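PDB 4P56: putative extracellular solute-binding protein from Bordetella bronchiseptica, which binds mandelate in the crystal and probably delivers this or a related carboxylic acid to a TRAP membrane transporter. Local coordinates for residues A[147-151]-A[229-235]; A[166-171]-A[203-209]; A[193-199]-A[217-223]. One frame throughout, in Å; residues are numbered along the deposited sequence.

The three contacts lie in the lobe built around the mixed sheet that holds strands 149-153, 168-171 and 206-210. Contact 1 closes the longest loop of chain, from 147-151 to 229-235. Contacts 2 and 3 are nested inside it, and their segments alternate along the sequence. The centres of contacts 1 and 2 are about 15 Å apart, those of contacts 2 and 3 about 10 Å. Contact 2 touches both others, while contacts 1 and 3 stay about 7 Å apart at their nearest atoms. Contact 1 joins two of the places where the chain crosses between this sheet and the antiparallel sheet of strands 139-145 and 237-242. Contacts 2 and 3 bring R170, F209 and F217 to the mandelate pocket.

Contact 1 (A[147-151]-A[229-235]); sequences GPGIA and FPGGLYS
G149 pairs with the loop 229-235 through both of its backbone polar atoms. G149 N donates to Y234 O at 2.9 Å. L233 N donates to G149 O at 3.1 Å in a nearly straight bond (172°). Before this pairing the loop makes a type II turn from F229 to G232, closed by G232 N to F229 O. A water extends the grip on G149. It donates to G149 O at 2.7 Å and accepts from F229 N at 2.9 Å.

The Y234 ring lies obliquely against the backbone of G149, with CE1 3.4 Å from G149 CA. Its CG sits between the backbone N and the carbonyl carbon (chi1 74°), which turns the ring back to G149. P148 CB rests on G232 CA at 3.6 Å. L233 CD2 meets A151 CB at 4.1 Å. Its other methyl, CD1, lies over the centre of the F229 ring. S235 OG is hydrogen-bonded to H146 O.

Here the chain passes between two sheets, as in the interlobe connections of two-lobed solute-binding proteins. Strand 149-153 runs between strands 206-210 and 225-228, and I150 and A151 make backbone hydrogen bonds with F209 and T227, respectively. Helix 174-182 packs on L233 and Y234, and helix 297-307 on F229 and L233.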
loop_
_atom_site.group_PDB
_atom_site.type_symbol
_atom_site.label_atom_id
_atom_site.label_comp_id
_atom_site.label_asym_id
_atom_site.label_seq_id
_atom_site.Cartn_x
_atom_site.Cartn_y
_atom_site.Cartn_z
ATOM N N GLY A 147 -3.615 5.673 0.286
ATOM C CA GLY A 147 -3.731 7.036 -0.183
ATOM C C GLY A 147 -2.403 7.746 -0.240
ATOM O O GLY A 147 -1.354 7.127 -0.089
ATOM N N PRO A 148 -2.442 9.057 -0.486
ATOM C CA PRO A 148 -1.252 9.893 -0.575
ATOM C C PRO A 148 -0.411 9.769 0.687
ATOM O O PRO A 148 -0.942 9.916 1.793
ATOM C CB PRO A 148 -1.814 11.317 -0.649
ATOM C CG PRO A 148 -3.217 11.183 -1.053
ATOM C CD PRO A 148 -3.688 9.812 -0.727
ATOM N N GLY A 149 0.876 9.511 0.509
ATOM C CA GLY A 149 1.804 9.409 1.628
ATOM C C GLY A 149 2.129 10.793 2.170
ATOM O O GLY A 149 2.228 11.785 1.429
ATOM N N ILE A 150 2.286 10.853 3.478
ATOM C CA ILE A 150 2.557 12.103 4.173
ATOM C C ILE A 150 3.847 11.976 4.965
ATOM O O ILE A 150 4.172 10.898 5.461
ATOM C CB ILE A 150 1.423 12.390 5.154
ATOM C CG1 ILE A 150 0.139 12.656 4.362
ATOM C CG2 ILE A 150 1.811 13.575 6.046
ATOM C CD1 ILE A 150 -1.131 12.800 5.211
ATOM N N ALA A 151 4.591 13.071 5.093
ATOM C CA ALA A 151 5.772 13.050 5.924
ATOM C C ALA A 151 5.433 13.514 7.342
ATOM O O ALA A 151 5.263 14.716 7.588
ATOM C CB ALA A 151 6.883 13.934 5.320
ATOM N N PHE A 229 1.775 16.583 0.428
ATOM C CA PHE A 229 2.258 16.864 -0.909
ATOM C C PHE A 229 1.139 16.551 -1.894
ATOM O O PHE A 229 0.467 15.528 -1.759
ATOM C CB PHE A 229 3.417 15.922 -1.217
ATOM C CG PHE A 229 4.679 16.223 -0.459
ATOM C CD1 PHE A 229 4.855 15.760 0.832
ATOM C CD2 PHE A 229 5.694 16.955 -1.051
ATOM C CE1 PHE A 229 6.008 16.024 1.517
ATOM C CE2 PHE A 229 6.840 17.226 -0.367
ATOM C CZ PHE A 229 7.003 16.745 0.922
ATOM N N PRO A 230 0.962 17.397 -2.907
ATOM C CA PRO A 230 -0.059 17.116 -3.908
ATOM C C PRO A 230 0.197 15.799 -4.610
ATOM O O PRO A 230 1.283 15.568 -5.142
ATOM C CB PRO A 230 0.064 18.295 -4.879
ATOM C CG PRO A 230 0.581 19.415 -4.021
ATOM C CD PRO A 230 1.560 18.731 -3.091
ATOM N N GLY A 231 -0.821 14.944 -4.601
ATOM C CA GLY A 231 -0.739 13.636 -5.221
ATOM C C GLY A 231 0.103 12.667 -4.424
ATOM O O GLY A 231 0.408 11.564 -4.902
ATOM N N GLY A 232 0.500 13.078 -3.217
ATOM C CA GLY A 232 1.242 12.207 -2.330
ATOM C C GLY A 232 2.754 12.275 -2.488
ATOM O O GLY A 232 3.286 12.456 -3.573
ATOM N N LEU A 233 3.454 12.096 -1.378
ATOM C CA LEU A 233 4.898 12.023 -1.412
ATOM C C LEU A 233 5.347 10.701 -2.009
ATOM O O LEU A 233 6.422 10.611 -2.623
ATOM C CB LEU A 233 5.467 12.194 -0.005
ATOM C CG LEU A 233 6.990 12.110 0.135
ATOM C CD1 LEU A 233 7.687 13.171 -0.728
ATOM C CD2 LEU A 233 7.428 12.238 1.574
ATOM N N TYR A 234 4.517 9.682 -1.830
ATOM C CA TYR A 234 4.793 8.318 -2.301
ATOM C C TYR A 234 3.502 7.555 -1.955
ATOM O O TYR A 234 2.563 8.106 -1.340
ATOM C CB TYR A 234 5.982 7.682 -1.530
ATOM C CG TYR A 234 5.502 7.319 -0.165
ATOM C CD1 TYR A 234 5.379 8.287 0.800
ATOM C CD2 TYR A 234 5.051 6.029 0.128
ATOM C CE1 TYR A 234 4.827 8.009 2.024
ATOM C CE2 TYR A 234 4.526 5.732 1.359
ATOM C CZ TYR A 234 4.402 6.735 2.305
ATOM O OH TYR A 234 3.855 6.503 3.552
ATOM N N SER A 235 3.414 6.308 -2.370
ATOM C CA SER A 235 2.350 5.453 -1.881
ATOM C C SER A 235 2.908 4.026 -1.807
ATOM O O SER A 235 4.104 3.821 -1.997
ATOM C CB SER A 235 1.119 5.563 -2.790
ATOM O OG SER A 235 0.074 4.763 -2.282
HETATM O O HOH W 1 0.637 13.969 1.094
#

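Contact 2 (A[166-171]-A[203-209]); sequences GLKIRV and VADGVFF. With RMN ((R)-mandelic acid), chain D.
R170 and F209 meet in the mandelate pocket, where two parallel strands end beside the ligand. An arginine that grips the carboxylate of the ligand is a hallmark of TRAP solute-binding proteins. R170 NH1 donates to O12 of (R)-mandelic acid at 2.8 Å, and R170 NH2 to O11 at 2.7 Å. The carboxylate carbon lies in the guanidinium plane, at its edge, and the two nitrogens each take one carboxylate oxygen. NH2 also makes a weak hydrogen bond to F208 O at 3.0 Å. NH1 has a second acceptor, K190 O. These bonds help fix the rotation of the guanidinium. NE is buried against V207 CG2 and has no polar partner in the model. F209 CZ lies over one guanidinium face. The cation-pi contact is off-centre, with R170 CZ 4.6 Å from the F209 ring centroid. The R170 side chain leaves with CG anti to the backbone N (chi1 -161°), then bends at chi2 and chi3 to reach the acid.

Strands 168-171 and 206-209 run at 31°. R170 N donates to G206 O at 2.9 Å, and F208 N to R170 O. At the far end D205 holds K168 twice. K168 N donates to the anti lone pair of D205 OD2 at 2.7 Å, and D205 N to K168 O at 2.7 Å. A water links K168 NZ to D205 OD2. I169 CG2 sits over the F208 ring in a CH-pi contact, 4.0 Å from its centroid.

Strand 168-171 has strand 186-189 on its other side, and strand 206-210 has strand 149-153. Helix 174-182 packs on V171 and F208. Helix 195-200 packs on R170 and V207.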
loop_
_atom_site.group_PDB
_atom_site.type_symbol
_atom_site.label_atom_id
_atom_site.label_comp_id
_atom_site.label_asym_id
_atom_site.label_seq_id
_atom_site.Cartn_x
_atom_site.Cartn_y
_atom_site.Cartn_z
ATOM N N GLY A 166 19.146 13.712 7.615
ATOM C CA GLY A 166 19.444 13.071 8.878
ATOM C C GLY A 166 18.258 12.530 9.664
ATOM O O GLY A 166 18.474 11.803 10.634
ATOM N N LEU A 167 17.019 12.858 9.289
ATOM C CA LEU A 167 15.873 12.306 10.008
ATOM C C LEU A 167 15.801 10.801 9.831
ATOM O O LEU A 167 15.876 10.279 8.706
ATOM C CB LEU A 167 14.558 12.889 9.529
ATOM C CG LEU A 167 14.389 14.398 9.577
ATOM C CD1 LEU A 167 12.983 14.761 9.093
ATOM C CD2 LEU A 167 14.639 14.901 10.996
ATOM N N LYS A 168 15.601 10.115 10.947
ATOM C CA LYS A 168 15.394 8.683 10.940
ATOM C C LYS A 168 13.906 8.444 10.769
ATOM O O LYS A 168 13.087 8.738 11.663
ATOM C CB LYS A 168 15.940 8.058 12.222
ATOM C CG LYS A 168 17.406 8.305 12.442
ATOM C CD LYS A 168 17.929 7.595 13.690
ATOM C CE LYS A 168 19.401 7.929 13.972
ATOM N NZ LYS A 168 19.565 9.379 14.248
ATOM N N ILE A 169 13.549 7.949 9.594
ATOM C CA ILE A 169 12.152 7.835 9.206
ATOM C C ILE A 169 11.730 6.390 9.014
ATOM O O ILE A 169 12.276 5.671 8.163
ATOM C CB ILE A 169 11.894 8.557 7.868
ATOM C CG1 ILE A 169 12.249 10.051 7.966
ATOM C CG2 ILE A 169 10.426 8.423 7.490
ATOM C CD1 ILE A 169 11.416 10.823 9.015
ATOM N N ARG A 170 10.752 5.961 9.804
ATOM C CA ARG A 170 10.178 4.642 9.616
ATOM C C ARG A 170 9.474 4.600 8.266
ATOM O O ARG A 170 8.522 5.344 8.023
ATOM C CB ARG A 170 9.162 4.367 10.735
ATOM C CG ARG A 170 8.807 2.903 10.967
ATOM C CD ARG A 170 8.139 2.147 9.804
ATOM N NE ARG A 170 7.145 2.902 9.058
ATOM C CZ ARG A 170 6.290 2.380 8.171
ATOM N NH1 ARG A 170 6.219 1.070 7.947
ATOM N NH2 ARG A 170 5.468 3.185 7.517
ATOM N N VAL A 171 9.930 3.718 7.388
ATOM C CA VAL A 171 9.256 3.475 6.132
ATOM C C VAL A 171 8.927 1.994 5.959
ATOM O O VAL A 171 9.567 1.138 6.553
ATOM C CB VAL A 171 10.143 3.934 4.951
ATOM C CG1 VAL A 171 10.420 5.434 5.047
ATOM C CG2 VAL A 171 11.461 3.172 4.958
ATOM N N VAL A 203 13.493 6.210 18.746
ATOM C CA VAL A 203 14.434 5.632 17.794
ATOM C C VAL A 203 14.256 6.309 16.449
ATOM O O VAL A 203 15.230 6.723 15.829
ATOM C CB VAL A 203 14.229 4.123 17.620
ATOM C CG1 VAL A 203 15.101 3.586 16.477
ATOM C CG2 VAL A 203 14.514 3.385 18.943
ATOM N N ALA A 204 12.998 6.435 16.015
ATOM C CA ALA A 204 12.664 7.143 14.792
ATOM C C ALA A 204 12.242 8.580 15.078
ATOM O O ALA A 204 11.629 8.837 16.117
ATOM C CB ALA A 204 11.560 6.419 14.082
ATOM N N ASP A 205 12.599 9.496 14.162
ATOM C CA ASP A 205 12.229 10.909 14.226
ATOM C C ASP A 205 10.897 11.157 13.558
ATOM O O ASP A 205 10.326 12.255 13.663
ATOM C CB ASP A 205 13.249 11.756 13.459
ATOM C CG ASP A 205 14.602 11.725 14.086
ATOM O OD1 ASP A 205 14.705 12.074 15.282
ATOM O OD2 ASP A 205 15.556 11.337 13.386
ATOM N N GLY A 206 10.429 10.162 12.812
ATOM C CA GLY A 206 9.289 10.372 11.960
ATOM C C GLY A 206 8.908 9.117 11.210
ATOM O O GLY A 206 9.468 8.035 11.430
ATOM N N VAL A 207 7.886 9.260 10.373
ATOM C CA VAL A 207 7.291 8.122 9.690
ATOM C C VAL A 207 6.639 8.581 8.413
ATOM O O VAL A 207 6.072 9.675 8.354
ATOM C CB VAL A 207 6.266 7.357 10.581
ATOM C CG1 VAL A 207 5.160 8.262 11.074
ATOM C CG2 VAL A 207 5.657 6.191 9.815
ATOM N N PHE A 208 6.766 7.759 7.384
ATOM C CA PHE A 208 6.054 7.982 6.125
ATOM C C PHE A 208 4.828 7.074 6.235
ATOM O O PHE A 208 4.959 5.853 6.331
ATOM C CB PHE A 208 6.913 7.593 4.887
ATOM C CG PHE A 208 7.933 8.635 4.462
ATOM C CD1 PHE A 208 8.129 9.792 5.175
ATOM C CD2 PHE A 208 8.727 8.427 3.308
ATOM C CE1 PHE A 208 9.062 10.726 4.764
ATOM C CE2 PHE A 208 9.639 9.349 2.903
ATOM C CZ PHE A 208 9.812 10.510 3.637
ATOM N N PHE A 209 3.646 7.681 6.293
ATOM C CA PHE A 209 2.376 6.952 6.353
ATOM C C PHE A 209 1.317 7.757 5.598
ATOM O O PHE A 209 1.478 8.972 5.414
ATOM C CB PHE A 209 1.903 6.875 7.800
ATOM C CG PHE A 209 2.128 5.544 8.482
ATOM C CD1 PHE A 209 2.246 4.366 7.772
ATOM C CD2 PHE A 209 2.144 5.488 9.855
ATOM C CE1 PHE A 209 2.409 3.157 8.428
ATOM C CE2 PHE A 209 2.318 4.270 10.522
ATOM C CZ PHE A 209 2.445 3.112 9.795
HETATM C C1 RMN D . 1.410 0.315 5.291
HETATM C C2 RMN D . 0.827 -0.853 5.758
HETATM C C3 RMN D . -0.350 -0.812 6.483
HETATM C C4 RMN D . -0.941 0.402 6.786
HETATM C C5 RMN D . -0.355 1.579 6.330
HETATM C C6 RMN D . 0.812 1.525 5.585
HETATM C C7 RMN D . 2.701 0.268 4.518
HETATM C C10 RMN D . 3.810 0.745 5.408
HETATM O O8 RMN D . 2.707 1.111 3.431
HETATM O O11 RMN D . 4.137 1.979 5.479
HETATM O O12 RMN D . 4.399 -0.094 6.154
HETATM O O HOH W 2 17.962 13.035 13.178
HETATM O O HOH W 3 17.355 10.794 15.449
#

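Contact 3 (A[193-199]-A[217-223]); sequences PESYELL and FKLDSII
The Y196 ring meets K218 at its edge. K218 O lies in the ring plane, 3.5 Å from Y196 CE1. F217 O approaches the same ring obliquely, near CD1. I222 CD1 also comes in obliquely, 3.9 Å from Y196 CE1, and the two side chains cross at about a right angle. With its CG anti to the backbone N (chi1 -179°), Y196 reaches out along the carbonyls that follow the end of helix 211-216.

The F217 ring has P193 and S195 obliquely beside it. F217 CE1 is 3.7 Å from P193 N. S195 OG is 3.9 Å from F217 CB, and it is hydrogen-bonded to A192 O. F217 also meets the ring of F209, with the planes about 25° apart, and it touches the bound mandelate. F217 is thus the residue of this contact that lines the pocket.

Aliphatic side chains fill the rest, and no hydrogen bond crosses between the segments. L219 CD2 rests on Y196 CA at 3.7 Å. L199 CD1 takes the methyls of two residues, L219 CD1 at 3.8 Å and I223 CD1 at 4.1 Å. L199 and L219 cross at about a right angle. I222 CG2 covers L199 near its CB and carbonyl.

The shape of 217-223 comes from its own backbone. K218 has a positive phi and is the C-prime residue of a Schellman motif that ends helix 211-216. Further on, L219 O accepts from both I222 N and I223 N, and the chain curls back toward helix 195-200. Helix 195-200 and this loop both pack on strand 206-210: L199 and L219 touch V207, and S195 and L219 touch F209. Strand 225-228 follows directly after the loop.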
loop_
_atom_site.group_PDB
_atom_site.type_symbol
_atom_site.label_atom_id
_atom_site.label_comp_id
_atom_site.label_asym_id
_atom_site.label_seq_id
_atom_site.Cartn_x
_atom_site.Cartn_y
_atom_site.Cartn_z
ATOM N N PRO A 193 3.228 -2.110 11.863
ATOM C CA PRO A 193 2.958 -2.210 13.307
ATOM C C PRO A 193 4.142 -1.849 14.205
ATOM O O PRO A 193 3.934 -1.686 15.407
ATOM C CB PRO A 193 2.620 -3.689 13.502
ATOM C CG PRO A 193 2.164 -4.157 12.154
ATOM C CD PRO A 193 3.020 -3.388 11.180
ATOM N N GLU A 194 5.353 -1.746 13.661
ATOM C CA GLU A 194 6.480 -1.356 14.487
ATOM C C GLU A 194 6.565 0.160 14.719
ATOM O O GLU A 194 7.418 0.622 15.482
ATOM C CB GLU A 194 7.808 -1.870 13.918
ATOM C CG GLU A 194 7.927 -3.383 13.916
ATOM C CD GLU A 194 9.343 -3.880 13.699
ATOM O OE1 GLU A 194 10.296 -3.271 14.230
ATOM O OE2 GLU A 194 9.497 -4.899 12.992
ATOM N N SER A 195 5.700 0.929 14.060
ATOM C CA SER A 195 5.848 2.380 14.038
ATOM C C SER A 195 5.658 3.005 15.438
ATOM O O SER A 195 6.388 3.910 15.834
ATOM C CB SER A 195 4.895 2.996 12.981
ATOM O OG SER A 195 3.521 2.801 13.321
ATOM N N TYR A 196 4.713 2.492 16.211
ATOM C CA TYR A 196 4.454 3.056 17.527
ATOM C C TYR A 196 5.662 2.863 18.442
ATOM O O TYR A 196 6.129 3.810 19.101
ATOM C CB TYR A 196 3.187 2.445 18.160
ATOM C CG TYR A 196 2.943 3.064 19.510
ATOM C CD1 TYR A 196 2.203 4.231 19.632
ATOM C CD2 TYR A 196 3.526 2.527 20.661
ATOM C CE1 TYR A 196 2.007 4.833 20.878
ATOM C CE2 TYR A 196 3.345 3.127 21.893
ATOM C CZ TYR A 196 2.587 4.275 21.992
ATOM O OH TYR A 196 2.407 4.863 23.218
ATOM N N GLU A 197 6.197 1.651 18.487
ATOM C CA GLU A 197 7.362 1.414 19.333
ATOM C C GLU A 197 8.557 2.306 18.935
ATOM O O GLU A 197 9.247 2.893 19.782
ATOM C CB GLU A 197 7.768 -0.066 19.278
ATOM C CG GLU A 197 9.051 -0.379 20.002
ATOM C CD GLU A 197 8.888 -0.335 21.502
ATOM O OE1 GLU A 197 7.784 0.014 21.966
ATOM O OE2 GLU A 197 9.858 -0.649 22.221
ATOM N N LEU A 198 8.826 2.392 17.644
ATOM C CA LEU A 198 9.998 3.119 17.174
ATOM C C LEU A 198 9.861 4.618 17.424
ATOM O O LEU A 198 10.848 5.312 17.658
ATOM C CB LEU A 198 10.209 2.880 15.681
ATOM C CG LEU A 198 10.737 1.501 15.292
ATOM C CD1 LEU A 198 10.556 1.307 13.804
ATOM C CD2 LEU A 198 12.201 1.336 15.688
ATOM N N LEU A 199 8.637 5.124 17.326
ATOM C CA LEU A 199 8.400 6.547 17.525
ATOM C C LEU A 199 8.288 6.890 18.998
ATOM O O LEU A 199 8.854 7.893 19.458
ATOM C CB LEU A 199 7.116 6.989 16.804
ATOM C CG LEU A 199 7.287 7.106 15.286
ATOM C CD1 LEU A 199 5.938 7.183 14.617
ATOM C CD2 LEU A 199 8.148 8.302 14.908
ATOM N N PHE A 217 -2.652 3.686 14.097
ATOM C CA PHE A 217 -1.467 3.206 14.802
ATOM C C PHE A 217 -1.197 3.999 16.103
ATOM O O PHE A 217 -0.182 3.799 16.778
ATOM C CB PHE A 217 -0.276 3.207 13.852
ATOM C CG PHE A 217 -0.343 2.112 12.812
ATOM C CD1 PHE A 217 0.159 0.845 13.083
ATOM C CD2 PHE A 217 -0.927 2.337 11.589
ATOM C CE1 PHE A 217 0.097 -0.165 12.127
ATOM C CE2 PHE A 217 -1.008 1.322 10.627
ATOM C CZ PHE A 217 -0.494 0.078 10.902
ATOM N N LYS A 218 -2.133 4.882 16.442
ATOM C CA LYS A 218 -2.130 5.613 17.706
ATOM C C LYS A 218 -0.911 6.495 17.853
ATOM O O LYS A 218 -0.296 6.558 18.924
ATOM C CB LYS A 218 -2.220 4.647 18.896
ATOM C CG LYS A 218 -3.504 3.830 18.931
ATOM C CD LYS A 218 -3.405 2.722 19.972
ATOM C CE LYS A 218 -4.120 1.446 19.533
ATOM N NZ LYS A 218 -5.597 1.491 19.762
ATOM N N LEU A 219 -0.562 7.195 16.782
ATOM C CA LEU A 219 0.624 8.039 16.772
ATOM C C LEU A 219 0.325 9.514 17.032
ATOM O O LEU A 219 1.243 10.327 17.094
ATOM C CB LEU A 219 1.313 7.927 15.410
ATOM C CG LEU A 219 1.642 6.515 14.924
ATOM C CD1 LEU A 219 2.320 6.548 13.566
ATOM C CD2 LEU A 219 2.522 5.820 15.915
ATOM N N ASP A 220 -0.942 9.877 17.208
ATOM C CA ASP A 220 -1.286 11.293 17.198
ATOM C C ASP A 220 -1.032 12.016 18.524
ATOM O O ASP A 220 -1.297 13.212 18.637
ATOM C CB ASP A 220 -2.729 11.509 16.728
ATOM C CG ASP A 220 -3.730 10.633 17.443
ATOM O OD1 ASP A 220 -3.449 9.431 17.690
ATOM O OD2 ASP A 220 -4.819 11.158 17.739
ATOM N N SER A 221 -0.518 11.301 19.518
ATOM C CA SER A 221 -0.072 11.945 20.749
ATOM C C SER A 221 1.445 12.074 20.791
ATOM O O SER A 221 1.995 12.605 21.749
ATOM C CB SER A 221 -0.581 11.197 21.975
ATOM O OG SER A 221 -1.972 11.421 22.147
ATOM N N ILE A 222 2.104 11.600 19.739
ATOM C CA ILE A 222 3.555 11.699 19.584
ATOM C C ILE A 222 3.929 12.636 18.425
ATOM O O ILE A 222 4.781 13.519 18.552
ATOM C CB ILE A 222 4.150 10.329 19.240
ATOM C CG1 ILE A 222 3.960 9.339 20.400
ATOM C CG2 ILE A 222 5.611 10.475 18.892
ATOM C CD1 ILE A 222 4.232 7.889 19.989
ATOM N N ILE A 223 3.320 12.387 17.279
ATOM C CA ILE A 223 3.566 13.173 16.076
ATOM C C ILE A 223 3.011 14.594 16.262
ATOM O O ILE A 223 1.845 14.762 16.597
ATOM C CB ILE A 223 2.898 12.520 14.852
ATOM C CG1 ILE A 223 3.526 11.157 14.537
ATOM C CG2 ILE A 223 2.956 13.426 13.624
ATOM C CD1 ILE A 223 5.005 11.188 14.158
#